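Long-range contacts in SeviL (Septifer virgatus, PDB 6LF2), which binds the saccharide of asialo-GM1 as an R-type lectin with a beta-trefoil fold, and is probably involved in recognising such glycans on cell surfaces: residues Ser62-Tyr67 against Asp76-Thr82; His103-Tyr109 against Lys118-Glu124; Thr52-Ile58 against Thr82-Leu86. All blocks are in the same frame, centred on the assembly; numbering follows the deposited sequence. Where two conformers were deposited one is given.

Contacts 1 and 3 share Thr82 and one bridging water, and their strands 63-67 and 56-60 are neighbours in one sheet; contact 2 touches contact 1 through Leu65 with Leu107 and Tyr67 with Ala105, and contact 3 through Leu107 packing on the Trp84 ring. Contacts 1 and 2 repeat one pattern: a strand carbonyl (Leu65 or Leu107) meets a CA-H, a water and a tryptophan NE1, consistent with the internal threefold pseudosymmetry of the trefoil. All three contacts are partly buried; contacts 1 and 2 each have a lysine bond at one end, to a carboxylate and a carbonyl respectively. Contact 2 relies most on carboxylates, whereas contact 3 combines direct backbone pairing with apolar side chains.

Contact 1: Ser62-Tyr67 against Asp76-Thr82; sequences SKFLQY and DIEQDTT
Lys63 and Asp76 run side by side, their side chains pointing the same way, and join in a salt bridge of 2.6 Å between Lys63 NZ and Asp76 OD1. The ammonium approaches nearly in line with the C-O bond, after a bend at the last lysine torsion (chi4 -68°). Next along the strand, the Phe64 ring takes Glu78 CB over its centre, 4.1 Å from the centroid and 10° off the normal, a CH-pi contact; Asp76 O sits at the ring edge. At the far end Gln66, fully extended with CG opposite its own backbone N, sends NE2 to Thr81 OG1 (2.8 Å). That bond is almost straight (175°) and lies in the amide plane, which fixes the rotation of the amide. Tyr67 N adds a longer bond of 3.3 Å to Thr81 O, a carbonyl that also accepts from Asn100.

Between these ends the methyl Thr82 CG2 packs on the CB atoms of Phe64 and Gln66, 3.8 Å from Phe64 CB. Thr82 is itself positioned by Gln79 O, which accepts from both Thr82 N and Thr82 OG1 (2.6 Å to the hydroxyl) and so pins the short 3-10 segment 80-82. A water bridges Leu65 O and Thr82 O, while Trp84 NE1 also donates to Leu65 O.

The one salt bridge joins the segments at the Lys63 end, where Asp76 is exposed; at the Gln66 end the bonds across link neutral groups. The loop is fastened to the strand mainly by side chains and a water, with a single direct backbone hydrogen bond between them.

Contact 2: His103-Tyr109 against Lys118-Glu124; sequences HKAYLDY and KHQTESE
Ala105 CA and Lys118 CA stand 4.3 Å apart, and the backbones come close again at Asp108 and Glu124, yet no direct backbone hydrogen bond joins the segments. Two waters serve instead, one between Lys104 O and Lys118 O, the other between Leu107 O and Glu124 O; Glu124 CA also gives a CA-H...O contact to Leu107 O.

Lys118 bends at its last two torsions to bring NZ to His103 O (2.8 Å), in the carbonyl plane. Tyr106 lies across the loop: Gln120 NE2 donates to Tyr106 OH at 3.1 Å and 169°, with the amide and ring planes 75° apart, and the phenol is also bonded to Glu87. Asp108 OD1 is gripped twice, by Ser123 OG on its syn lone pair (2.7 Å) and by Tyr109 N on the anti side (2.6 Å). Ser123 CB in turn rests 3.4 Å from Tyr109 CE2. The carboxylates of Asp108 and Glu124 are turned 74° apart, with Asp108 OD2 3.6 Å from Glu124 OE2; two negative charges so close would be unfavourable, which Arg97, salt-bridged to Glu124 OE1, may ease.

Strand 106-110 pairs with strand 113-117 through Tyr106 with Asn117 and Asp108 with Val115. Leu107 packs on Leu98 of strand 96-100 and on Leu65 of strand 63-67, and its carbonyl receives Trp126 NE1 from the start of strand 126-130.

Contact 3: Thr52-Ile58 against Thr82-Leu86; sequences TPGYYTI and TLWSL
Tyr56 and Trp84 make a single antiparallel hydrogen-bonded pair, with Tyr56 N to Trp84 O at 2.8 Å and Trp84 N to Tyr56 O at 2.9 Å, while the short strands around them cross at 110°.

Leu83 carries much of the side-chain contact. Its CG sits opposite the carbonyl carbon (chi1 -61°), and from there the two methyls part: Leu83 CD1 meets Thr52 OG1 at 3.9 Å, and Leu83 CD2 meets Thr57 CG2 at 4.0 Å, with Tyr55 CB packed against the leucine CB. Thr57 turns its methyl to Leu83 and Thr82 O, whereas its hydroxyl binds Gln48. The Tyr55 ring passes along the Trp84 carbonyl, which lies near its edge, and reaches Ser85 CB with CE1. Tyr56 and Leu86 cross at about a right angle, Tyr56 CD2 lying 4.1 Å from Leu86 CD1; the tyrosine also stacks on Phe47 and takes a cation-pi contact from Lys49. Ile58 CD1 touches the pyrrole side of Trp84 at CD1.

The steep crossing separates the backbones quickly, and water takes the place of the next bond on both sides of the pair. Beyond Tyr56 towards the turn, a water accepts from Leu86 N (3.0 Å) and donates to Gly54 O (2.6 Å). In the other direction, the water that bridges Leu65 and Thr82 also accepts from Ile58 N (2.8 Å).

A type II turn from Thr52 to Tyr55, with Gly54 at positive phi (80°), leads the chain into strand 56-60. Thr82-Leu83-Trp84 is spaced like the QxW motif of R-type lectins, although threonine stands at the glutamine position, and its tryptophan enters the core of the beta-trefoil.

Contact 1: Ser62-Tyr67 against Asp76-Thr82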
loop_
_atom_site.group_PDB
_atom_site.type_symbol
_atom_site.label_atom_id
_atom_site.label_comp_id
_atom_site.label_asym_id
_atom_site.label_seq_id
_atom_site.Cartn_x
_atom_site.Cartn_y
_atom_site.Cartn_z
ATOM N N SER B 62 -18.257 -3.855 -10.834
ATOM C CA SER B 62 -19.464 -3.105 -11.172
ATOM C C SER B 62 -20.381 -2.884 -9.978
ATOM O O SER B 62 -21.551 -2.505 -10.166
ATOM C CB SER B 62 -20.248 -3.786 -12.301
ATOM O OG SER B 62 -19.492 -3.804 -13.503
ATOM N N LYS B 63 -19.889 -3.098 -8.757
ATOM C CA LYS B 63 -20.641 -2.834 -7.538
ATOM C C LYS B 63 -19.952 -1.737 -6.730
ATOM O O LYS B 63 -18.849 -1.292 -7.053
ATOM C CB LYS B 63 -20.792 -4.100 -6.684
ATOM C CG LYS B 63 -21.342 -5.323 -7.410
ATOM C CD LYS B 63 -21.525 -6.466 -6.427
ATOM C CE LYS B 63 -21.751 -7.802 -7.113
ATOM N NZ LYS B 63 -23.062 -7.880 -7.816
ATOM N N PHE B 64 -20.610 -1.321 -5.649
ATOM C CA PHE B 64 -20.164 -0.180 -4.862
ATOM C C PHE B 64 -20.141 -0.531 -3.385
ATOM O O PHE B 64 -21.066 -1.161 -2.878
ATOM C CB PHE B 64 -21.069 1.025 -5.086
ATOM C CG PHE B 64 -21.219 1.403 -6.529
ATOM C CD1 PHE B 64 -20.366 2.328 -7.110
ATOM C CD2 PHE B 64 -22.223 0.836 -7.305
ATOM C CE1 PHE B 64 -20.506 2.677 -8.448
ATOM C CE2 PHE B 64 -22.367 1.178 -8.635
ATOM C CZ PHE B 64 -21.507 2.097 -9.210
ATOM N N LEU B 65 -19.084 -0.106 -2.693
ATOM C CA LEU B 65 -19.003 -0.317 -1.252
ATOM C C LEU B 65 -20.063 0.498 -0.515
ATOM O O LEU B 65 -20.171 1.716 -0.692
ATOM C CB LEU B 65 -17.616 0.060 -0.741
ATOM C CG LEU B 65 -17.314 -0.383 0.695
ATOM C CD1 LEU B 65 -17.220 -1.872 0.787
ATOM C CD2 LEU B 65 -16.019 0.263 1.207
ATOM N N GLN B 66 -20.819 -0.171 0.341
ATOM C CA GLN B 66 -22.006 0.397 0.955
ATOM C C GLN B 66 -22.020 0.079 2.440
ATOM O O GLN B 66 -21.580 -0.989 2.861
ATOM C CB GLN B 66 -23.274 -0.170 0.300
ATOM C CG GLN B 66 -24.589 0.359 0.856
ATOM C CD GLN B 66 -25.784 -0.349 0.247
ATOM O OE1 GLN B 66 -25.739 -1.561 -0.006
ATOM N NE2 GLN B 66 -26.856 0.399 -0.010
ATOM N N TYR B 67 -22.549 1.007 3.238
ATOM C CA TYR B 67 -22.918 0.703 4.615
ATOM C C TYR B 67 -24.403 0.979 4.779
ATOM O O TYR B 67 -24.860 2.081 4.470
ATOM C CB TYR B 67 -22.112 1.535 5.610
ATOM C CG TYR B 67 -22.390 1.149 7.041
ATOM C CD1 TYR B 67 -22.250 -0.161 7.451
ATOM C CD2 TYR B 67 -22.787 2.094 7.976
ATOM C CE1 TYR B 67 -22.494 -0.534 8.749
ATOM C CE2 TYR B 67 -23.033 1.735 9.282
ATOM C CZ TYR B 67 -22.885 0.422 9.661
ATOM O OH TYR B 67 -23.125 0.056 10.960
ATOM N N ASP B 76 -25.255 -3.285 -5.879
ATOM C CA ASP B 76 -25.299 -3.260 -7.337
ATOM C C ASP B 76 -25.551 -1.861 -7.888
ATOM O O ASP B 76 -25.186 -1.587 -9.038
ATOM C CB ASP B 76 -26.378 -4.220 -7.847
ATOM C CG ASP B 76 -26.106 -5.654 -7.459
ATOM O OD1 ASP B 76 -24.920 -6.050 -7.476
ATOM O OD2 ASP B 76 -27.067 -6.387 -7.137
ATOM N N ILE B 77 -26.138 -0.968 -7.091
ATOM C CA ILE B 77 -26.563 0.353 -7.542
ATOM C C ILE B 77 -25.913 1.412 -6.658
ATOM O O ILE B 77 -25.787 1.225 -5.445
ATOM C CB ILE B 77 -28.103 0.483 -7.508
ATOM C CG1 ILE B 77 -28.747 -0.484 -8.506
ATOM C CG2 ILE B 77 -28.550 1.923 -7.786
ATOM C CD1 ILE B 77 -29.174 -1.808 -7.902
ATOM N N GLU B 78 -25.496 2.521 -7.267
ATOM C CA GLU B 78 -24.971 3.643 -6.498
ATOM C C GLU B 78 -26.125 4.320 -5.768
ATOM O O GLU B 78 -26.975 4.961 -6.394
ATOM C CB GLU B 78 -24.243 4.620 -7.416
ATOM C CG GLU B 78 -23.561 5.767 -6.683
ATOM C CD GLU B 78 -22.985 6.810 -7.632
ATOM O OE1 GLU B 78 -22.880 6.515 -8.844
ATOM O OE2 GLU B 78 -22.651 7.926 -7.167
ATOM N N GLN B 79 -26.172 4.163 -4.449
ATOM C CA GLN B 79 -27.184 4.787 -3.608
ATOM C C GLN B 79 -26.517 5.810 -2.703
ATOM O O GLN B 79 -25.290 5.901 -2.630
ATOM C CB GLN B 79 -27.926 3.747 -2.756
ATOM C CG GLN B 79 -28.613 2.616 -3.524
ATOM C CD GLN B 79 -29.887 3.050 -4.263
ATOM O OE1 GLN B 79 -30.341 4.195 -4.149
ATOM N NE2 GLN B 79 -30.468 2.125 -5.024
ATOM N N ASP B 80 -27.339 6.566 -1.972
ATOM C CA ASP B 80 -26.758 7.552 -1.071
ATOM C C ASP B 80 -25.854 6.885 -0.038
ATOM O O ASP B 80 -24.854 7.477 0.381
ATOM C CB ASP B 80 -27.858 8.396 -0.414
ATOM C CG ASP B 80 -28.879 7.572 0.362
ATOM O OD1 ASP B 80 -28.772 6.326 0.429
ATOM O OD2 ASP B 80 -29.814 8.200 0.912
ATOM N N THR B 81 -26.146 5.635 0.327
ATOM C CA THR B 81 -25.356 4.888 1.296
ATOM C C THR B 81 -24.049 4.344 0.734
ATOM O O THR B 81 -23.309 3.670 1.467
ATOM C CB THR B 81 -26.173 3.722 1.837
ATOM O OG1 THR B 81 -26.801 3.054 0.737
ATOM C CG2 THR B 81 -27.235 4.223 2.814
ATOM N N THR B 82 -23.759 4.595 -0.540
ATOM C CA THR B 82 -22.461 4.268 -1.115
ATOM C C THR B 82 -21.539 5.481 -1.165
ATOM O O THR B 82 -20.439 5.397 -1.728
ATOM C CB THR B 82 -22.622 3.679 -2.525
ATOM O OG1 THR B 82 -23.149 4.665 -3.422
ATOM C CG2 THR B 82 -23.508 2.450 -2.513
HETATM O O HOH W 1 -19.016 3.298 -2.692
#

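Contact 2: His103-Tyr109 against Lys118-Glu124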
loop_
_atom_site.group_PDB
_atom_site.type_symbol
_atom_site.label_atom_id
_atom_site.label_comp_id
_atom_site.label_asym_id
_atom_site.label_seq_id
_atom_site.Cartn_x
_atom_site.Cartn_y
_atom_site.Cartn_z
ATOM N N HIS B 103 -24.788 7.418 7.378
ATOM C CA HIS B 103 -24.785 6.911 8.738
ATOM C C HIS B 103 -23.694 7.499 9.613
ATOM O O HIS B 103 -23.669 7.202 10.810
ATOM C CB HIS B 103 -24.663 5.385 8.725
ATOM C CG HIS B 103 -25.830 4.712 8.077
ATOM N ND1 HIS B 103 -27.056 4.599 8.697
ATOM C CD2 HIS B 103 -25.973 4.144 6.855
ATOM C CE1 HIS B 103 -27.900 3.983 7.887
ATOM N NE2 HIS B 103 -27.267 3.693 6.765
ATOM N N LYS B 104 -22.806 8.317 9.056
ATOM C CA LYS B 104 -21.711 8.926 9.815
ATOM C C LYS B 104 -20.950 7.868 10.622
ATOM O O LYS B 104 -20.642 8.039 11.805
ATOM C CB LYS B 104 -22.236 10.056 10.707
ATOM C CG LYS B 104 -22.895 11.207 9.924
ATOM C CD LYS B 104 -21.911 11.853 8.947
ATOM C CE LYS B 104 -22.482 13.123 8.305
ATOM N NZ LYS B 104 -23.629 12.863 7.386
ATOM N N ALA B 105 -20.641 6.756 9.958
ATOM C CA ALA B 105 -19.871 5.667 10.541
ATOM C C ALA B 105 -18.604 5.452 9.718
ATOM O O ALA B 105 -18.638 5.525 8.485
ATOM C CB ALA B 105 -20.693 4.371 10.602
ATOM N N TYR B 106 -17.490 5.199 10.410
ATOM C CA TYR B 106 -16.179 5.063 9.776
ATOM C C TYR B 106 -15.900 3.612 9.395
ATOM O O TYR B 106 -16.095 2.702 10.205
ATOM C CB TYR B 106 -15.074 5.547 10.721
ATOM C CG TYR B 106 -15.123 7.008 11.089
ATOM C CD1 TYR B 106 -14.703 7.985 10.195
ATOM C CD2 TYR B 106 -15.565 7.408 12.347
ATOM C CE1 TYR B 106 -14.741 9.324 10.532
ATOM C CE2 TYR B 106 -15.601 8.742 12.693
ATOM C CZ TYR B 106 -15.182 9.694 11.785
ATOM O OH TYR B 106 -15.218 11.030 12.121
ATOM N N LEU B 107 -15.394 3.404 8.175
ATOM C CA LEU B 107 -14.969 2.071 7.757
ATOM C C LEU B 107 -13.877 1.538 8.676
ATOM O O LEU B 107 -12.883 2.216 8.934
ATOM C CB LEU B 107 -14.464 2.110 6.313
ATOM C CG LEU B 107 -14.191 0.734 5.699
ATOM C CD1 LEU B 107 -15.493 -0.077 5.593
ATOM C CD2 LEU B 107 -13.541 0.887 4.342
ATOM N N ASP B 108 -14.064 0.312 9.153
ATOM C CA ASP B 108 -13.222 -0.296 10.173
ATOM C C ASP B 108 -13.131 -1.780 9.839
ATOM O O ASP B 108 -13.660 -2.234 8.817
ATOM C CB ASP B 108 -13.816 -0.031 11.567
ATOM C CG ASP B 108 -12.803 -0.150 12.696
ATOM O OD1 ASP B 108 -11.774 -0.847 12.560
ATOM O OD2 ASP B 108 -13.065 0.457 13.756
ATOM N N TYR B 109 -12.469 -2.549 10.700
ATOM C CA TYR B 109 -12.452 -3.988 10.507
ATOM C C TYR B 109 -12.605 -4.692 11.848
ATOM O O TYR B 109 -12.354 -4.124 12.916
ATOM C CB TYR B 109 -11.178 -4.461 9.768
ATOM C CG TYR B 109 -9.883 -4.298 10.547
ATOM C CD1 TYR B 109 -9.434 -5.298 11.405
ATOM C CD2 TYR B 109 -9.104 -3.154 10.414
ATOM C CE1 TYR B 109 -8.262 -5.155 12.124
ATOM C CE2 TYR B 109 -7.930 -3.004 11.130
ATOM C CZ TYR B 109 -7.513 -4.009 11.980
ATOM O OH TYR B 109 -6.342 -3.876 12.696
ATOM N N LYS B 118 -19.123 4.366 14.628
ATOM C CA LYS B 118 -19.335 5.798 14.804
ATOM C C LYS B 118 -18.238 6.449 15.642
ATOM O O LYS B 118 -17.888 7.608 15.395
ATOM C CB LYS B 118 -20.700 6.056 15.447
ATOM C CG LYS B 118 -21.882 5.569 14.615
ATOM C CD LYS B 118 -23.201 5.868 15.323
ATOM C CE LYS B 118 -24.054 6.830 14.520
ATOM N NZ LYS B 118 -24.582 6.191 13.283
ATOM N N HIS B 119 -17.697 5.733 16.619
ATOM C CA HIS B 119 -16.582 6.236 17.408
ATOM C C HIS B 119 -15.300 6.154 16.592
ATOM O O HIS B 119 -15.110 5.216 15.820
ATOM C CB HIS B 119 -16.415 5.421 18.691
ATOM C CG HIS B 119 -17.603 5.464 19.601
ATOM N ND1 HIS B 119 -18.750 4.737 19.367
ATOM C CD2 HIS B 119 -17.816 6.139 20.756
ATOM C CE1 HIS B 119 -19.620 4.966 20.335
ATOM N NE2 HIS B 119 -19.078 5.813 21.190
ATOM N N GLN B 120 -14.416 7.135 16.768
ATOM C CA GLN B 120 -13.102 7.074 16.134
ATOM C C GLN B 120 -12.212 6.086 16.881
ATOM O O GLN B 120 -12.171 6.087 18.115
ATOM C CB GLN B 120 -12.449 8.456 16.094
ATOM C CG GLN B 120 -13.143 9.440 15.171
ATOM C CD GLN B 120 -12.280 10.642 14.862
ATOM O OE1 GLN B 120 -11.230 10.842 15.479
ATOM N NE2 GLN B 120 -12.709 11.448 13.901
ATOM N N THR B 121 -11.511 5.233 16.123
ATOM C CA THR B 121 -10.617 4.213 16.661
ATOM C C THR B 121 -9.360 4.144 15.802
ATOM O O THR B 121 -9.292 4.713 14.713
ATOM C CB THR B 121 -11.245 2.812 16.684
ATOM O OG1 THR B 121 -11.174 2.254 15.364
ATOM C CG2 THR B 121 -12.704 2.856 17.141
ATOM N N GLU B 122 -8.373 3.397 16.291
ATOM C CA GLU B 122 -7.086 3.311 15.612
ATOM C C GLU B 122 -7.134 2.446 14.348
ATOM O O GLU B 122 -6.307 2.634 13.448
ATOM C CB GLU B 122 -6.046 2.779 16.603
ATOM C CG GLU B 122 -4.626 3.237 16.376
ATOM C CD GLU B 122 -4.456 4.754 16.317
ATOM O OE1 GLU B 122 -5.215 5.505 16.977
ATOM O OE2 GLU B 122 -3.544 5.190 15.592
ATOM N N SER B 123 -8.085 1.517 14.241
ATOM C CA SER B 123 -8.190 0.639 13.081
ATOM C C SER B 123 -9.069 1.213 11.962
ATOM O O SER B 123 -9.422 0.482 11.028
ATOM C CB SER B 123 -8.725 -0.719 13.520
ATOM O OG SER B 123 -9.800 -0.529 14.414
ATOM N N GLU B 124 -9.415 2.495 12.025
ATOM C CA GLU B 124 -10.154 3.173 10.971
ATOM C C GLU B 124 -9.263 3.961 10.028
ATOM O O GLU B 124 -9.781 4.712 9.188
ATOM C CB GLU B 124 -11.187 4.128 11.582
ATOM C CG GLU B 124 -12.243 3.411 12.392
ATOM C CD GLU B 124 -12.999 4.334 13.316
ATOM O OE1 GLU B 124 -12.561 5.489 13.506
ATOM O OE2 GLU B 124 -14.047 3.894 13.843
HETATM O O HOH W 2 -19.392 9.496 13.660
HETATM O O HOH W 3 -12.368 4.909 8.459
#

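Contact 3: Thr52-Ile58 against Thr82-Leu86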
loop_
_atom_site.group_PDB
_atom_site.type_symbol
_atom_site.label_atom_id
_atom_site.label_comp_id
_atom_site.label_asym_id
_atom_site.label_seq_id
_atom_site.Cartn_x
_atom_site.Cartn_y
_atom_site.Cartn_z
ATOM N N THR B 52 -21.999 13.976 -5.937
ATOM C CA THR B 52 -22.286 14.812 -4.778
ATOM C C THR B 52 -20.993 15.437 -4.287
ATOM O O THR B 52 -20.047 14.696 -3.966
ATOM C CB THR B 52 -22.926 13.980 -3.674
ATOM O OG1 THR B 52 -24.130 13.383 -4.176
ATOM C CG2 THR B 52 -23.243 14.840 -2.450
ATOM N N PRO B 53 -20.899 16.765 -4.220
ATOM C CA PRO B 53 -19.624 17.412 -3.880
ATOM C C PRO B 53 -19.027 16.895 -2.577
ATOM O O PRO B 53 -19.723 16.721 -1.572
ATOM C CB PRO B 53 -20.003 18.892 -3.779
ATOM C CG PRO B 53 -21.188 19.036 -4.685
ATOM C CD PRO B 53 -21.947 17.743 -4.565
ATOM N N GLY B 54 -17.723 16.629 -2.607
ATOM C CA GLY B 54 -17.004 16.167 -1.442
ATOM C C GLY B 54 -17.142 14.696 -1.114
ATOM O O GLY B 54 -16.565 14.249 -0.114
ATOM N N TYR B 55 -17.879 13.923 -1.908
ATOM C CA TYR B 55 -18.100 12.516 -1.613
ATOM C C TYR B 55 -17.624 11.641 -2.763
ATOM O O TYR B 55 -17.667 12.034 -3.936
ATOM C CB TYR B 55 -19.582 12.215 -1.323
ATOM C CG TYR B 55 -20.037 12.829 -0.027
ATOM C CD1 TYR B 55 -19.824 12.178 1.180
ATOM C CD2 TYR B 55 -20.639 14.076 -0.004
ATOM C CE1 TYR B 55 -20.206 12.747 2.379
ATOM C CE2 TYR B 55 -21.032 14.654 1.193
ATOM C CZ TYR B 55 -20.814 13.977 2.379
ATOM O OH TYR B 55 -21.201 14.537 3.578
ATOM N N TYR B 56 -17.194 10.437 -2.397
ATOM C CA TYR B 56 -16.564 9.493 -3.306
ATOM C C TYR B 56 -17.258 8.142 -3.188
ATOM O O TYR B 56 -17.869 7.828 -2.165
ATOM C CB TYR B 56 -15.031 9.381 -2.998
ATOM C CG TYR B 56 -14.304 10.664 -3.323
ATOM C CD1 TYR B 56 -13.822 10.901 -4.603
ATOM C CD2 TYR B 56 -14.155 11.668 -2.371
ATOM C CE1 TYR B 56 -13.189 12.086 -4.929
ATOM C CE2 TYR B 56 -13.513 12.868 -2.690
ATOM C CZ TYR B 56 -13.036 13.070 -3.974
ATOM O OH TYR B 56 -12.397 14.249 -4.323
ATOM N N THR B 57 -17.196 7.347 -4.259
ATOM C CA THR B 57 -17.609 5.954 -4.173
ATOM C C THR B 57 -16.401 5.044 -4.405
ATOM O O THR B 57 -15.370 5.456 -4.956
ATOM C CB THR B 57 -18.737 5.629 -5.166
ATOM O OG1 THR B 57 -18.352 6.006 -6.492
ATOM C CG2 THR B 57 -20.016 6.381 -4.792
ATOM N N ILE B 58 -16.546 3.802 -3.947
ATOM C CA ILE B 58 -15.480 2.797 -3.916
ATOM C C ILE B 58 -16.028 1.531 -4.575
ATOM O O ILE B 58 -16.895 0.855 -4.005
ATOM C CB ILE B 58 -15.017 2.519 -2.477
ATOM C CG1 ILE B 58 -14.465 3.804 -1.854
ATOM C CG2 ILE B 58 -13.967 1.405 -2.450
ATOM C CD1 ILE B 58 -14.196 3.708 -0.352
ATOM N N THR B 82 -23.759 4.595 -0.540
ATOM C CA THR B 82 -22.461 4.268 -1.115
ATOM C C THR B 82 -21.539 5.481 -1.165
ATOM O O THR B 82 -20.439 5.397 -1.728
ATOM C CB THR B 82 -22.622 3.679 -2.525
ATOM O OG1 THR B 82 -23.149 4.665 -3.422
ATOM C CG2 THR B 82 -23.508 2.450 -2.513
ATOM N N LEU B 83 -21.947 6.602 -0.577
ATOM C CA LEU B 83 -21.116 7.798 -0.542
ATOM C C LEU B 83 -20.242 7.791 0.704
ATOM O O LEU B 83 -20.727 7.531 1.809
ATOM C CB LEU B 83 -21.963 9.073 -0.571
ATOM C CG LEU B 83 -22.836 9.268 -1.805
ATOM C CD1 LEU B 83 -23.685 10.519 -1.641
ATOM C CD2 LEU B 83 -21.981 9.381 -3.039
ATOM N N TRP B 84 -18.954 8.090 0.511
ATOM C CA TRP B 84 -17.966 8.153 1.580
ATOM C C TRP B 84 -17.192 9.444 1.420
ATOM O O TRP B 84 -16.894 9.854 0.297
ATOM C CB TRP B 84 -16.986 6.966 1.520
ATOM C CG TRP B 84 -17.632 5.637 1.520
ATOM C CD1 TRP B 84 -18.173 4.987 0.446
ATOM C CD2 TRP B 84 -17.827 4.782 2.644
ATOM N NE1 TRP B 84 -18.691 3.785 0.839
ATOM C CE2 TRP B 84 -18.491 3.629 2.182
ATOM C CE3 TRP B 84 -17.507 4.880 4.004
ATOM C CZ2 TRP B 84 -18.838 2.581 3.027
ATOM C CZ3 TRP B 84 -17.843 3.836 4.834
ATOM C CH2 TRP B 84 -18.504 2.700 4.345
ATOM N N SER B 85 -16.862 10.086 2.535
ATOM C CA SER B 85 -15.938 11.204 2.501
ATOM C C SER B 85 -14.599 10.777 3.086
ATOM O O SER B 85 -14.518 9.837 3.884
ATOM C CB SER B 85 -16.483 12.419 3.264
ATOM O OG SER B 85 -16.803 12.079 4.599
ATOM N N LEU B 86 -13.550 11.455 2.639
ATOM C CA LEU B 86 -12.211 11.221 3.157
ATOM C C LEU B 86 -11.933 12.228 4.268
ATOM O O LEU B 86 -11.977 13.442 4.047
ATOM C CB LEU B 86 -11.171 11.318 2.042
ATOM C CG LEU B 86 -10.903 10.030 1.255
ATOM C CD1 LEU B 86 -12.149 9.508 0.543
ATOM C CD2 LEU B 86 -9.786 10.265 0.253
HETATM O O HOH W 4 -14.241 13.929 1.091
HETATM O O HOH W 1 -19.016 3.298 -2.692
#